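Local coordinates for HD domain protein (Enterococcus faecalis, PDB 4LRL) that probably hydrolyses deoxyribonucleoside triphosphates, releasing triphosphate at a metal centre of the HD-domain type, under allosteric control by bound nucleotides, at residues 88-93 / 133-138; 69-74 / 82-87; 399-404 / 419-424; 251-256 / 427-432; 299-304 / 326-331. All blocks are in the same frame, centred on the assembly; numbering follows the deposited sequence. Where two conformers were deposited one is given.

Contact 1: residues 88-93 / 133-138; sequences FSHSLG and LHDVGH. With NI (nickel (II) ion), chain N.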
# COMPACT_ATOMS: atom_id res chain seq x y z
N PHE C 88 23.57 -5.53 4.29
CA PHE C 88 23.65 -4.61 5.42
C PHE C 88 22.26 -4.21 5.90
O PHE C 88 21.97 -4.29 7.10
CB PHE C 88 24.47 -3.38 5.03
CG PHE C 88 24.58 -2.33 6.12
CD1 PHE C 88 25.59 -2.41 7.08
CD2 PHE C 88 23.70 -1.24 6.16
CE1 PHE C 88 25.70 -1.45 8.08
CE2 PHE C 88 23.81 -0.27 7.16
CZ PHE C 88 24.82 -0.38 8.11
N SER C 89 21.39 -3.79 4.98
CA SER C 89 20.05 -3.35 5.39
C SER C 89 19.25 -4.53 5.94
O SER C 89 18.48 -4.36 6.88
CB SER C 89 19.31 -2.65 4.25
OG SER C 89 18.92 -3.57 3.29
N HIS C 90 19.47 -5.71 5.40
CA HIS C 90 18.84 -6.92 5.94
C HIS C 90 19.32 -7.22 7.36
O HIS C 90 18.52 -7.59 8.22
CB HIS C 90 19.07 -8.14 5.03
CG HIS C 90 18.75 -9.45 5.70
ND1 HIS C 90 17.47 -9.81 6.06
CD2 HIS C 90 19.55 -10.48 6.06
CE1 HIS C 90 17.50 -11.01 6.63
NE2 HIS C 90 18.75 -11.44 6.64
N SER C 91 20.62 -7.03 7.61
CA SER C 91 21.20 -7.27 8.93
C SER C 91 20.59 -6.33 9.97
O SER C 91 20.23 -6.77 11.07
CB SER C 91 22.72 -7.14 8.89
OG SER C 91 23.28 -8.21 8.14
N LEU C 92 20.46 -5.05 9.63
CA LEU C 92 19.82 -4.10 10.55
C LEU C 92 18.36 -4.45 10.76
O LEU C 92 17.84 -4.25 11.85
CB LEU C 92 19.95 -2.64 10.06
CG LEU C 92 21.31 -1.97 9.85
CD1 LEU C 92 21.17 -0.47 10.00
CD2 LEU C 92 22.41 -2.44 10.77
N GLY C 93 17.71 -4.98 9.72
CA GLY C 93 16.31 -5.39 9.81
C GLY C 93 16.12 -6.51 10.81
O GLY C 93 15.22 -6.46 11.66
N LEU C 133 24.78 -9.84 13.58
CA LEU C 133 25.97 -10.46 12.99
C LEU C 133 25.67 -11.75 12.25
O LEU C 133 26.60 -12.36 11.71
CB LEU C 133 27.02 -10.71 14.07
CG LEU C 133 27.61 -9.51 14.80
CD1 LEU C 133 28.41 -9.99 16.00
CD2 LEU C 133 28.46 -8.65 13.86
N HIS C 134 24.40 -12.17 12.21
CA HIS C 134 24.06 -13.52 11.72
C HIS C 134 24.57 -13.84 10.31
O HIS C 134 24.83 -14.98 9.99
CB HIS C 134 22.54 -13.81 11.85
CG HIS C 134 21.70 -13.16 10.79
ND1 HIS C 134 21.55 -11.79 10.67
CD2 HIS C 134 20.97 -13.71 9.78
CE1 HIS C 134 20.77 -11.52 9.64
NE2 HIS C 134 20.41 -12.66 9.08
N ASP C 135 24.72 -12.82 9.48
CA ASP C 135 25.07 -13.00 8.07
C ASP C 135 26.41 -12.38 7.72
O ASP C 135 26.74 -12.22 6.54
CB ASP C 135 24.00 -12.35 7.18
CG ASP C 135 22.78 -13.23 6.98
OD1 ASP C 135 22.83 -14.46 7.24
OD2 ASP C 135 21.75 -12.68 6.56
N VAL C 136 27.19 -12.02 8.74
CA VAL C 136 28.44 -11.29 8.53
C VAL C 136 29.47 -12.09 7.70
O VAL C 136 30.32 -11.50 7.05
CB VAL C 136 29.02 -10.76 9.87
CG1 VAL C 136 29.83 -11.82 10.60
CG2 VAL C 136 29.84 -9.51 9.65
N GLY C 137 29.37 -13.41 7.70
CA GLY C 137 30.31 -14.26 6.97
C GLY C 137 29.98 -14.50 5.50
O GLY C 137 30.72 -15.19 4.80
N HIS C 138 28.87 -13.94 5.03
CA HIS C 138 28.50 -14.02 3.62
C HIS C 138 29.45 -13.17 2.77
O HIS C 138 29.73 -12.02 3.12
CB HIS C 138 27.09 -13.51 3.39
CG HIS C 138 26.01 -14.49 3.72
ND1 HIS C 138 25.77 -15.62 2.98
CD2 HIS C 138 25.05 -14.47 4.68
CE1 HIS C 138 24.74 -16.27 3.48
NE2 HIS C 138 24.28 -15.59 4.51
NI NI N . 19.68 -13.34 7.11
O HOH W 1 24.59 -10.06 9.68
O HOH W 2 20.17 -15.35 6.56
O HOH W 3 19.45 -13.63 4.72
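H134 meets H90 through a shared metal: both imidazoles present NE2 to the nickel ion, and H134 NE2 lies 2.2 Å from it. The two NE2 atoms come within 3.2 Å of each other because both are ligands, and the rings stand oblique, their planes 66° apart. H90 NE2 sits at the edge of the H134 ring, in its plane. A chi1 of 78° tucks CG of H134 between its backbone N and carbonyl carbon, which swings the ring from the turn L133-V136 toward helix 87-108. The backbone carbonyl of A131 accepts from H134 ND1 and D210 is hydrogen-bonded to H90 ND1, second-shell partners that help set the rotation of the two rings. H134 and D135 are the adjacent pair that names the HD domain; with H90 from the helix and D207 they form its H...HD...D metal site, which two waters complete.

D135 follows with OD2 on the nickel at 2.2 Å. Its carboxylate lies nearly coplanar with the H90 ring, 28° between the planes, and OD2 arrives at the ring edge 3.2 Å from H90 CD2. The other oxygen, OD1, accepts a hydrogen bond from a nickel-bound water at 2.9 Å. A further water bridges the two segments: it accepts from D135 N at 2.8 Å and donates to S91 OG at 2.7 Å, while S91 OG is also hydrogen-bonded to R87 O one turn back. Beyond the second turn, D135-H138, the H138 ring returns to the aspartate, NE2 giving OD1 a weak bond, and stacks on H153.

Contact 2: residues 69-74 / 82-87; sequences RIKQLG and GAEHSR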
# COMPACT_ATOMS: atom_id res chain seq x y z
N ARG C 69 28.24 -3.52 0.42
CA ARG C 69 28.78 -3.78 -0.90
C ARG C 69 28.44 -5.19 -1.41
O ARG C 69 29.05 -5.68 -2.37
CB ARG C 69 30.29 -3.52 -0.90
CG ARG C 69 30.64 -2.08 -0.51
CD ARG C 69 32.10 -1.74 -0.70
NE ARG C 69 32.99 -2.49 0.18
CZ ARG C 69 33.23 -2.18 1.45
NH1 ARG C 69 32.67 -1.12 2.02
NH2 ARG C 69 34.06 -2.94 2.16
N ILE C 70 27.46 -5.83 -0.78
CA ILE C 70 27.06 -7.18 -1.18
C ILE C 70 25.55 -7.26 -1.27
O ILE C 70 24.84 -7.02 -0.28
CB ILE C 70 27.62 -8.25 -0.20
CG1 ILE C 70 29.16 -8.22 -0.18
CG2 ILE C 70 27.13 -9.64 -0.58
CD1 ILE C 70 29.80 -9.14 0.85
N LYS C 71 25.05 -7.59 -2.46
CA LYS C 71 23.60 -7.68 -2.69
C LYS C 71 23.03 -8.84 -1.91
O LYS C 71 23.65 -9.89 -1.80
CB LYS C 71 23.27 -7.87 -4.17
CG LYS C 71 23.30 -6.58 -5.00
CD LYS C 71 22.83 -6.84 -6.44
CE LYS C 71 23.88 -7.61 -7.27
NZ LYS C 71 25.27 -7.00 -7.29
N GLN C 72 21.83 -8.63 -1.37
CA GLN C 72 21.14 -9.65 -0.60
C GLN C 72 20.65 -10.80 -1.49
O GLN C 72 20.71 -11.96 -1.10
CB GLN C 72 19.97 -9.02 0.19
CG GLN C 72 19.00 -10.01 0.84
CD GLN C 72 19.53 -10.63 2.13
OE1 GLN C 72 20.52 -10.15 2.69
NE2 GLN C 72 18.89 -11.68 2.60
N LEU C 73 20.17 -10.48 -2.68
CA LEU C 73 19.51 -11.52 -3.49
C LEU C 73 20.32 -12.00 -4.68
O LEU C 73 19.83 -12.81 -5.51
CB LEU C 73 18.11 -11.09 -3.89
CG LEU C 73 17.03 -11.28 -2.84
CD1 LEU C 73 15.69 -10.88 -3.44
CD2 LEU C 73 17.00 -12.72 -2.31
N GLY C 74 21.56 -11.53 -4.75
CA GLY C 74 22.50 -11.97 -5.77
C GLY C 74 22.02 -11.63 -7.16
O GLY C 74 22.08 -10.48 -7.58
N GLY C 82 14.21 -4.02 -8.92
CA GLY C 82 14.23 -3.32 -7.65
C GLY C 82 15.09 -4.00 -6.59
O GLY C 82 15.47 -3.37 -5.62
N ALA C 83 15.43 -5.28 -6.79
CA ALA C 83 16.11 -6.08 -5.75
C ALA C 83 17.61 -5.78 -5.57
O ALA C 83 18.43 -6.71 -5.60
CB ALA C 83 15.89 -7.57 -6.00
N GLU C 84 17.95 -4.50 -5.36
CA GLU C 84 19.36 -4.08 -5.29
C GLU C 84 19.80 -3.81 -3.85
O GLU C 84 20.92 -3.34 -3.61
CB GLU C 84 19.62 -2.82 -6.14
CG GLU C 84 19.52 -3.02 -7.65
CD GLU C 84 20.77 -3.66 -8.28
OE1 GLU C 84 21.55 -4.30 -7.54
OE2 GLU C 84 20.97 -3.51 -9.51
N HIS C 85 18.93 -4.14 -2.89
CA HIS C 85 19.20 -3.97 -1.46
C HIS C 85 20.36 -4.84 -0.96
O HIS C 85 20.57 -5.94 -1.47
CB HIS C 85 17.93 -4.22 -0.61
CG HIS C 85 17.30 -5.56 -0.82
ND1 HIS C 85 16.74 -5.95 -2.01
CD2 HIS C 85 17.12 -6.60 0.04
CE1 HIS C 85 16.25 -7.18 -1.89
NE2 HIS C 85 16.48 -7.59 -0.65
N SER C 86 21.10 -4.33 0.02
CA SER C 86 22.30 -5.01 0.49
C SER C 86 22.03 -5.93 1.68
O SER C 86 20.96 -5.89 2.31
CB SER C 86 23.33 -3.98 0.93
OG SER C 86 22.89 -3.34 2.12
N ARG C 87 23.02 -6.75 1.99
CA ARG C 87 22.97 -7.60 3.17
C ARG C 87 23.07 -6.75 4.44
O ARG C 87 22.70 -7.20 5.53
CB ARG C 87 24.10 -8.63 3.14
CG ARG C 87 23.96 -9.67 2.05
CD ARG C 87 24.93 -10.84 2.28
NE ARG C 87 24.69 -11.90 1.31
CZ ARG C 87 23.77 -12.85 1.43
NH1 ARG C 87 22.99 -12.90 2.51
NH2 ARG C 87 23.62 -13.74 0.47
O HOH W 4 22.28 -11.25 4.37
O HOH W 5 19.78 -7.69 -3.50
O HOH W 6 19.86 -9.47 -6.69
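K71 and S86 face each other in a single beta bridge that pins the start of helix 87-108 to the loop leading into it. Two backbone hydrogen bonds flank the bridge: R87 N gives one to I70 O at 2.9 Å, and Q72 N gives the other to H85 O at 3.0 Å. I70 O also receives a CA-H...O contact from S86, the residue at the N-cap position of the helix.

Water extends the polar network. One molecule accepts from L73 N and donates to two carbonyls, tying L73 N to those of A83, centre of an inverse gamma turn, and H85. Polar ends find partners beyond the two segments: K71 NZ forms a salt bridge with D322, and H85 NE2 is hydrogen-bonded to D215.

Van der Waals packing flanks the bridge. L73 CD1 comes to the edge of the H85 ring and also reaches A83 CB at 4.2 Å, while F218 stacks on that ring. Q72 CB approaches the same imidazole obliquely, 3.7 Å from CD2.

The R87 guanidinium has I70 CG2 at its edge, in its plane, and Q72 O over one face. L73 and R87 contact dATP in another structure of this protein, which puts the contact at a nucleotide site next to the metal centre. The Q72 chain bends at chi2 (78°), bringing its amide toward R87, and the two side chains cross at about a right angle; a water donates to Q72 OE1 at 2.7 Å and accepts from R87 NH1 at 2.6 Å.

Contact 3: residues 399-404 / 419-424; sequences YRPNKD and LVELAT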
# COMPACT_ATOMS: atom_id res chain seq x y z
N TYR C 399 8.82 -25.71 4.77
CA TYR C 399 8.29 -26.10 6.07
C TYR C 399 7.88 -27.58 6.08
O TYR C 399 6.89 -27.96 5.46
CB TYR C 399 7.14 -25.19 6.51
CG TYR C 399 6.68 -25.46 7.92
CD1 TYR C 399 7.59 -25.42 8.98
CD2 TYR C 399 5.35 -25.78 8.21
CE1 TYR C 399 7.19 -25.69 10.30
CE2 TYR C 399 4.94 -26.04 9.52
CZ TYR C 399 5.87 -26.00 10.56
OH TYR C 399 5.49 -26.26 11.86
N ARG C 400 8.67 -28.41 6.76
CA ARG C 400 8.37 -29.84 6.91
C ARG C 400 8.51 -30.25 8.38
O ARG C 400 9.56 -30.77 8.78
CB ARG C 400 9.26 -30.71 6.02
CG ARG C 400 8.75 -32.14 5.91
CD ARG C 400 9.84 -33.14 5.56
NE ARG C 400 10.47 -32.83 4.27
CZ ARG C 400 11.03 -33.73 3.47
NH1 ARG C 400 11.57 -33.33 2.33
NH2 ARG C 400 11.04 -35.02 3.80
N PRO C 401 7.46 -30.03 9.19
CA PRO C 401 7.54 -30.32 10.61
C PRO C 401 7.72 -31.81 10.91
O PRO C 401 6.92 -32.64 10.46
CB PRO C 401 6.20 -29.82 11.16
CG PRO C 401 5.30 -29.75 9.98
CD PRO C 401 6.18 -29.40 8.83
N ASN C 402 8.78 -32.13 11.63
CA ASN C 402 9.00 -33.49 12.09
C ASN C 402 8.56 -33.62 13.54
O ASN C 402 9.13 -33.01 14.44
CB ASN C 402 10.47 -33.89 11.94
CG ASN C 402 10.66 -35.38 11.96
OD1 ASN C 402 10.40 -36.04 12.97
ND2 ASN C 402 11.11 -35.92 10.84
N LYS C 403 7.53 -34.45 13.73
CA LYS C 403 6.83 -34.61 15.01
C LYS C 403 7.76 -34.93 16.20
O LYS C 403 7.44 -34.61 17.35
CB LYS C 403 5.73 -35.67 14.85
CG LYS C 403 4.95 -36.05 16.11
CD LYS C 403 4.43 -37.50 16.03
CE LYS C 403 5.54 -38.48 15.67
NZ LYS C 403 5.16 -39.91 15.88
N ASP C 404 8.92 -35.52 15.92
CA ASP C 404 9.88 -35.86 16.97
C ASP C 404 11.13 -34.99 16.94
O ASP C 404 12.07 -35.22 17.72
CB ASP C 404 10.27 -37.34 16.89
CG ASP C 404 9.10 -38.28 17.15
OD1 ASP C 404 8.14 -37.88 17.85
OD2 ASP C 404 9.14 -39.42 16.66
N LEU C 419 1.38 -27.14 23.78
CA LEU C 419 1.83 -26.76 22.47
C LEU C 419 1.29 -27.68 21.40
O LEU C 419 1.27 -28.90 21.56
CB LEU C 419 3.36 -26.74 22.43
CG LEU C 419 3.92 -25.67 23.34
CD1 LEU C 419 5.31 -26.05 23.73
CD2 LEU C 419 3.87 -24.29 22.67
N VAL C 420 0.88 -27.08 20.31
CA VAL C 420 0.30 -27.80 19.21
C VAL C 420 0.96 -27.28 17.94
O VAL C 420 1.01 -26.07 17.70
CB VAL C 420 -1.25 -27.66 19.24
CG1 VAL C 420 -1.85 -27.48 17.87
CG2 VAL C 420 -1.87 -28.86 19.97
N GLU C 421 1.50 -28.21 17.15
CA GLU C 421 2.21 -27.90 15.92
C GLU C 421 1.27 -27.32 14.86
O GLU C 421 0.13 -27.77 14.73
CB GLU C 421 2.92 -29.17 15.40
CG GLU C 421 3.89 -28.94 14.25
CD GLU C 421 3.22 -28.98 12.89
OE1 GLU C 421 2.67 -30.04 12.52
OE2 GLU C 421 3.25 -27.95 12.19
N LEU C 422 1.76 -26.33 14.11
CA LEU C 422 0.95 -25.54 13.19
C LEU C 422 0.12 -26.32 12.16
O LEU C 422 -1.09 -26.13 12.06
CB LEU C 422 1.83 -24.50 12.49
CG LEU C 422 1.16 -23.64 11.42
CD1 LEU C 422 0.08 -22.74 12.01
CD2 LEU C 422 2.18 -22.83 10.66
N ALA C 423 0.79 -27.17 11.37
CA ALA C 423 0.14 -27.95 10.31
C ALA C 423 -1.02 -28.80 10.85
O ALA C 423 -2.04 -28.97 10.19
CB ALA C 423 1.16 -28.83 9.59
N THR C 424 -0.82 -29.33 12.05
CA THR C 424 -1.82 -30.09 12.80
C THR C 424 -3.20 -29.41 12.86
O THR C 424 -4.22 -30.06 12.66
CB THR C 424 -1.28 -30.41 14.21
OG1 THR C 424 -0.52 -31.62 14.15
CG2 THR C 424 -2.38 -30.53 15.25
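Y399 donates its hydroxyl hydrogen to E421, OH to OE2 at 2.8 Å, and this bond is the tight end of the contact. The two side chains slide past each other in opposite directions, with ring and carboxylate planes 58° apart, and OH reaches OE2 on its anti side, tilted 33° out of the carboxylate plane. From the opposite face of the carboxylate, A423 N gives OE2 a second bond of 2.7 Å. E421 is thereby the N-cap of the short, weakly bonded helix that begins after strand 419-421, an outermost strand of the four-stranded mixed sheet. The chain of E421 bends at chi2 (-86°), which brings the carboxylate round to A423.

The P401 and E421 side chains cross at about a right angle, with P401 CB 3.5 Å from E421 CD, while P401 CD covers the centre of one face of the Y399 ring. Packing thins beyond these atoms: P401 CG and A423 CB are 4.3 Å apart, and the 402-404 side of the loop is exposed to solvent. L422, by contrast, turns inward against V429 and helix 249-267.

Y399 OH is also hydrogen-bonded to I410 N, so the hydroxyl ties this loop to the residue before strand 411-413 and to the end of strand 419-421. Two donors on one oxygen would probably stabilise the ionised form of E421.

Contact 4: residues 251-256 / 427-432; sequences AVEDYI and PLVAAL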
# COMPACT_ATOMS: atom_id res chain seq x y z
N ALA C 251 -2.51 -15.42 11.38
CA ALA C 251 -1.33 -14.60 11.12
C ALA C 251 -0.09 -15.46 10.90
O ALA C 251 0.76 -15.13 10.08
CB ALA C 251 -1.11 -13.63 12.25
N VAL C 252 0.03 -16.57 11.64
CA VAL C 252 1.11 -17.51 11.41
C VAL C 252 0.92 -18.17 10.04
O VAL C 252 1.88 -18.32 9.28
CB VAL C 252 1.22 -18.56 12.56
CG1 VAL C 252 2.26 -19.63 12.22
CG2 VAL C 252 1.57 -17.85 13.87
N GLU C 253 -0.32 -18.53 9.72
CA GLU C 253 -0.67 -19.03 8.39
C GLU C 253 -0.23 -18.11 7.26
O GLU C 253 0.37 -18.59 6.29
CB GLU C 253 -2.18 -19.21 8.26
CG GLU C 253 -2.73 -20.45 8.89
CD GLU C 253 -4.21 -20.62 8.59
OE1 GLU C 253 -4.86 -19.64 8.15
OE2 GLU C 253 -4.72 -21.74 8.80
N ASP C 254 -0.53 -16.82 7.39
CA ASP C 254 -0.13 -15.80 6.42
C ASP C 254 1.38 -15.71 6.27
O ASP C 254 1.88 -15.39 5.19
CB ASP C 254 -0.65 -14.41 6.82
CG ASP C 254 -2.15 -14.36 6.93
OD1 ASP C 254 -2.65 -13.57 7.77
OD2 ASP C 254 -2.84 -15.10 6.20
N TYR C 255 2.11 -15.99 7.34
CA TYR C 255 3.55 -16.04 7.23
C TYR C 255 3.96 -17.21 6.32
O TYR C 255 4.77 -17.03 5.42
CB TYR C 255 4.21 -16.12 8.61
CG TYR C 255 5.60 -16.70 8.55
CD1 TYR C 255 6.67 -15.94 8.08
CD2 TYR C 255 5.84 -18.02 8.95
CE1 TYR C 255 7.94 -16.47 8.02
CE2 TYR C 255 7.12 -18.57 8.89
CZ TYR C 255 8.16 -17.79 8.42
OH TYR C 255 9.43 -18.31 8.35
N ILE C 256 3.38 -18.39 6.53
CA ILE C 256 3.69 -19.55 5.69
C ILE C 256 3.28 -19.32 4.23
O ILE C 256 4.00 -19.67 3.31
CB ILE C 256 3.07 -20.87 6.24
CG1 ILE C 256 3.68 -21.20 7.61
CG2 ILE C 256 3.29 -22.03 5.26
CD1 ILE C 256 5.16 -21.58 7.57
N PRO C 427 -5.27 -26.75 7.93
CA PRO C 427 -5.39 -27.45 6.66
C PRO C 427 -4.61 -26.76 5.54
O PRO C 427 -4.03 -27.44 4.68
CB PRO C 427 -6.89 -27.38 6.38
CG PRO C 427 -7.51 -27.32 7.72
CD PRO C 427 -6.59 -26.48 8.53
N LEU C 428 -4.60 -25.43 5.54
CA LEU C 428 -3.93 -24.67 4.49
C LEU C 428 -2.42 -24.87 4.55
O LEU C 428 -1.76 -25.04 3.52
CB LEU C 428 -4.28 -23.18 4.61
CG LEU C 428 -3.53 -22.15 3.77
CD1 LEU C 428 -3.88 -22.27 2.29
CD2 LEU C 428 -3.87 -20.76 4.27
N VAL C 429 -1.90 -24.86 5.77
CA VAL C 429 -0.48 -25.07 6.01
C VAL C 429 -0.09 -26.52 5.71
O VAL C 429 0.97 -26.78 5.14
CB VAL C 429 -0.07 -24.62 7.43
CG1 VAL C 429 1.34 -25.06 7.78
CG2 VAL C 429 -0.20 -23.10 7.53
N ALA C 430 -0.97 -27.45 6.07
CA ALA C 430 -0.79 -28.86 5.69
C ALA C 430 -0.78 -29.02 4.18
O ALA C 430 -0.05 -29.86 3.64
CB ALA C 430 -1.88 -29.72 6.31
N ALA C 431 -1.60 -28.23 3.49
CA ALA C 431 -1.70 -28.31 2.02
C ALA C 431 -0.46 -27.74 1.33
O ALA C 431 -0.00 -28.29 0.33
CB ALA C 431 -2.95 -27.61 1.53
N LEU C 432 0.06 -26.65 1.87
CA LEU C 432 1.28 -26.02 1.36
C LEU C 432 2.51 -26.86 1.70
O LEU C 432 3.40 -27.02 0.87
CB LEU C 432 1.43 -24.60 1.93
CG LEU C 432 0.51 -23.52 1.36
CD1 LEU C 432 0.56 -22.26 2.20
CD2 LEU C 432 0.85 -23.22 -0.10
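Helices 249-267 and 427-434 pack nearly parallel here, their segment axes 9.9 Å apart and crossing at 17°. E253 and V429 mark the closest backbone approach, with CA atoms 6.5 Å apart. The pair belongs to the helical part of the HD-associated region, and 170 residues separate the two segments in the chain.

V429 is the side chain that enters between E253 and I256, one turn apart on the facing helix. Its CG2 branch does the touching, 3.9 Å from E253 CG and 4.2 Å from I256 CB. With chi1 at 170° CG1 is anti to the backbone N, which leaves CG2 to point at the other helix and turns CG1 to L422.

The E253 chain runs extended beyond CG and obliquely to L428 and V429: its CG meets V429, while OE1 comes 4.2 Å from L428 CD2. Its buried carboxylate is satisfied near the helix starts: OE2 is hydrogen-bonded to S426 OG and OE1 to H250 ND1. S426 OG also bonds V429 N, so one hydroxyl connects the glutamate with the first turn of helix 427-434.

A431 packs on A431 of the third subunit. Toward the C-terminal end of the contact I256 and L432 slide past each other in opposite directions, I256 CG2 lying 4.1 Å from L432 CD1.

Contact 5: residues 299-304 / 326-331; sequences LQASLL and STYFTQ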
# COMPACT_ATOMS: atom_id res chain seq x y z
N LEU C 299 45.11 -12.86 -15.62
CA LEU C 299 43.69 -12.61 -15.32
C LEU C 299 43.47 -11.32 -14.53
O LEU C 299 42.33 -10.86 -14.40
CB LEU C 299 43.07 -13.77 -14.55
CG LEU C 299 42.90 -15.11 -15.26
CD1 LEU C 299 42.67 -16.20 -14.23
CD2 LEU C 299 41.76 -15.06 -16.26
N GLN C 300 44.56 -10.77 -13.99
CA GLN C 300 44.54 -9.52 -13.23
C GLN C 300 43.48 -9.51 -12.13
O GLN C 300 42.75 -8.52 -11.95
CB GLN C 300 44.37 -8.32 -14.18
CG GLN C 300 45.56 -8.07 -15.10
CD GLN C 300 45.24 -7.18 -16.28
OE1 GLN C 300 44.47 -6.22 -16.17
NE2 GLN C 300 45.83 -7.49 -17.44
N ALA C 301 43.39 -10.62 -11.41
CA ALA C 301 42.37 -10.78 -10.39
C ALA C 301 43.00 -11.13 -9.05
O ALA C 301 42.67 -12.15 -8.45
CB ALA C 301 41.37 -11.85 -10.82
N SER C 302 43.91 -10.26 -8.61
CA SER C 302 44.72 -10.46 -7.41
C SER C 302 43.94 -10.89 -6.17
O SER C 302 44.37 -11.80 -5.46
CB SER C 302 45.52 -9.19 -7.09
OG SER C 302 44.65 -8.08 -6.98
N LEU C 303 42.80 -10.25 -5.92
CA LEU C 303 41.97 -10.54 -4.75
C LEU C 303 41.24 -11.88 -4.85
O LEU C 303 40.72 -12.38 -3.85
CB LEU C 303 40.98 -9.40 -4.48
CG LEU C 303 41.49 -7.97 -4.26
CD1 LEU C 303 40.32 -7.00 -4.05
CD2 LEU C 303 42.48 -7.86 -3.11
N LEU C 304 41.20 -12.47 -6.05
CA LEU C 304 40.62 -13.80 -6.23
C LEU C 304 41.65 -14.93 -6.23
O LEU C 304 41.30 -16.11 -6.07
CB LEU C 304 39.82 -13.87 -7.53
CG LEU C 304 38.36 -13.41 -7.53
CD1 LEU C 304 37.79 -13.66 -8.92
CD2 LEU C 304 37.53 -14.14 -6.48
N SER C 326 32.65 -7.86 -10.38
CA SER C 326 32.23 -7.21 -11.61
C SER C 326 33.38 -6.46 -12.27
O SER C 326 33.50 -6.44 -13.49
CB SER C 326 31.00 -6.33 -11.40
OG SER C 326 31.22 -5.39 -10.38
N THR C 327 34.25 -5.87 -11.45
CA THR C 327 35.45 -5.20 -11.95
C THR C 327 36.35 -6.17 -12.72
O THR C 327 36.81 -5.87 -13.83
CB THR C 327 36.21 -4.50 -10.82
OG1 THR C 327 35.36 -3.51 -10.21
CG2 THR C 327 37.48 -3.81 -11.35
N TYR C 328 36.59 -7.34 -12.15
CA TYR C 328 37.40 -8.35 -12.81
C TYR C 328 36.71 -8.88 -14.07
O TYR C 328 37.38 -9.07 -15.09
CB TYR C 328 37.80 -9.48 -11.85
CG TYR C 328 38.70 -9.06 -10.70
CD1 TYR C 328 38.76 -9.83 -9.53
CD2 TYR C 328 39.48 -7.91 -10.77
CE1 TYR C 328 39.58 -9.46 -8.46
CE2 TYR C 328 40.30 -7.52 -9.70
CZ TYR C 328 40.34 -8.31 -8.56
OH TYR C 328 41.16 -7.95 -7.50
N PHE C 329 35.39 -9.08 -14.01
CA PHE C 329 34.63 -9.53 -15.20
C PHE C 329 34.76 -8.58 -16.40
O PHE C 329 34.87 -9.03 -17.54
CB PHE C 329 33.14 -9.74 -14.88
CG PHE C 329 32.87 -10.72 -13.77
CD1 PHE C 329 31.66 -10.68 -13.10
CD2 PHE C 329 33.82 -11.66 -13.38
CE1 PHE C 329 31.39 -11.57 -12.07
CE2 PHE C 329 33.57 -12.54 -12.35
CZ PHE C 329 32.34 -12.50 -11.69
N THR C 330 34.76 -7.28 -16.14
CA THR C 330 35.00 -6.27 -17.17
C THR C 330 36.36 -6.44 -17.85
O THR C 330 36.44 -6.42 -19.08
CB THR C 330 34.79 -4.84 -16.63
OG1 THR C 330 33.44 -4.71 -16.17
CG2 THR C 330 35.07 -3.78 -17.70
N GLN C 331 37.43 -6.63 -17.07
CA GLN C 331 38.75 -6.91 -17.66
C GLN C 331 38.70 -8.21 -18.45
O GLN C 331 39.24 -8.28 -19.55
CB GLN C 331 39.85 -7.04 -16.60
CG GLN C 331 40.01 -5.90 -15.60
CD GLN C 331 40.66 -6.40 -14.31
OE1 GLN C 331 41.00 -7.59 -14.20
NE2 GLN C 331 40.82 -5.52 -13.33
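The hydroxyl of Y328 accepts from the backbone of L303, N to OH at 3.2 Å with an N-H...O angle of 159°. The loop curls round the same oxygen: L303 CG is 3.3 Å from it, and S302 OG stands 3.5 Å away. L303 and the tyrosine cross at about a right angle, the leucine's CB, CG and CD1 gathering at the hydroxyl.

The body of the ring is covered by A301. Its CA sits over the centre of one face, 3.6 Å from the centroid and only 11° off the normal, a CH-pi contact, and its CB leans toward the rim at 3.5 Å from Y328 CD1. L304 comes from another direction, bringing CD1 to the ring edge, near its plane, 4.0 Å from Y328 CD1, as the two side chains slide past each other in opposite directions. With chi1 at -64° Y328 CG is anti to its carbonyl carbon, and the ring projects from helix 322-332 into the bend of the loop. That bend is held by its own bond, L304 N to A301 O at 2.8 Å.

One helical turn on, Q331 lies beside Q300, the more exposed margin of the contact. L299 O is bound by W332 NE1, and W332 also packs on A301 and L304. Y328 and L303 both touch Q331 of the second subunit, which places the contact beside a subunit interface.

This is plain loop-on-helix packing in the HD-associated region, in which a tyrosine from helix 322-332 fills the bend that leads into helix 305-308.

From the N terminus, contact 2 closes first, a short loop of seven residues between 74 and 82 just before helix 87-108. Contact 1 opens where it ends and spans mostly helices to join that helix to the loop after helix 124-133; the two touch, as where H90 CB meets Q72 OE1. Both are in series before contact 4, which opens on helix 249-267 and closes only at helix 427-434. Nested within its long loop are contact 5, between 299-304 and helix 322-332, and contact 3, which ends on the short helix preceding 427-434. No two contacts cross. Contacts 3 and 4 share packing through L422, whereas contact 5 lies across the chain's centre, about 46 Å from contact 4 between centres.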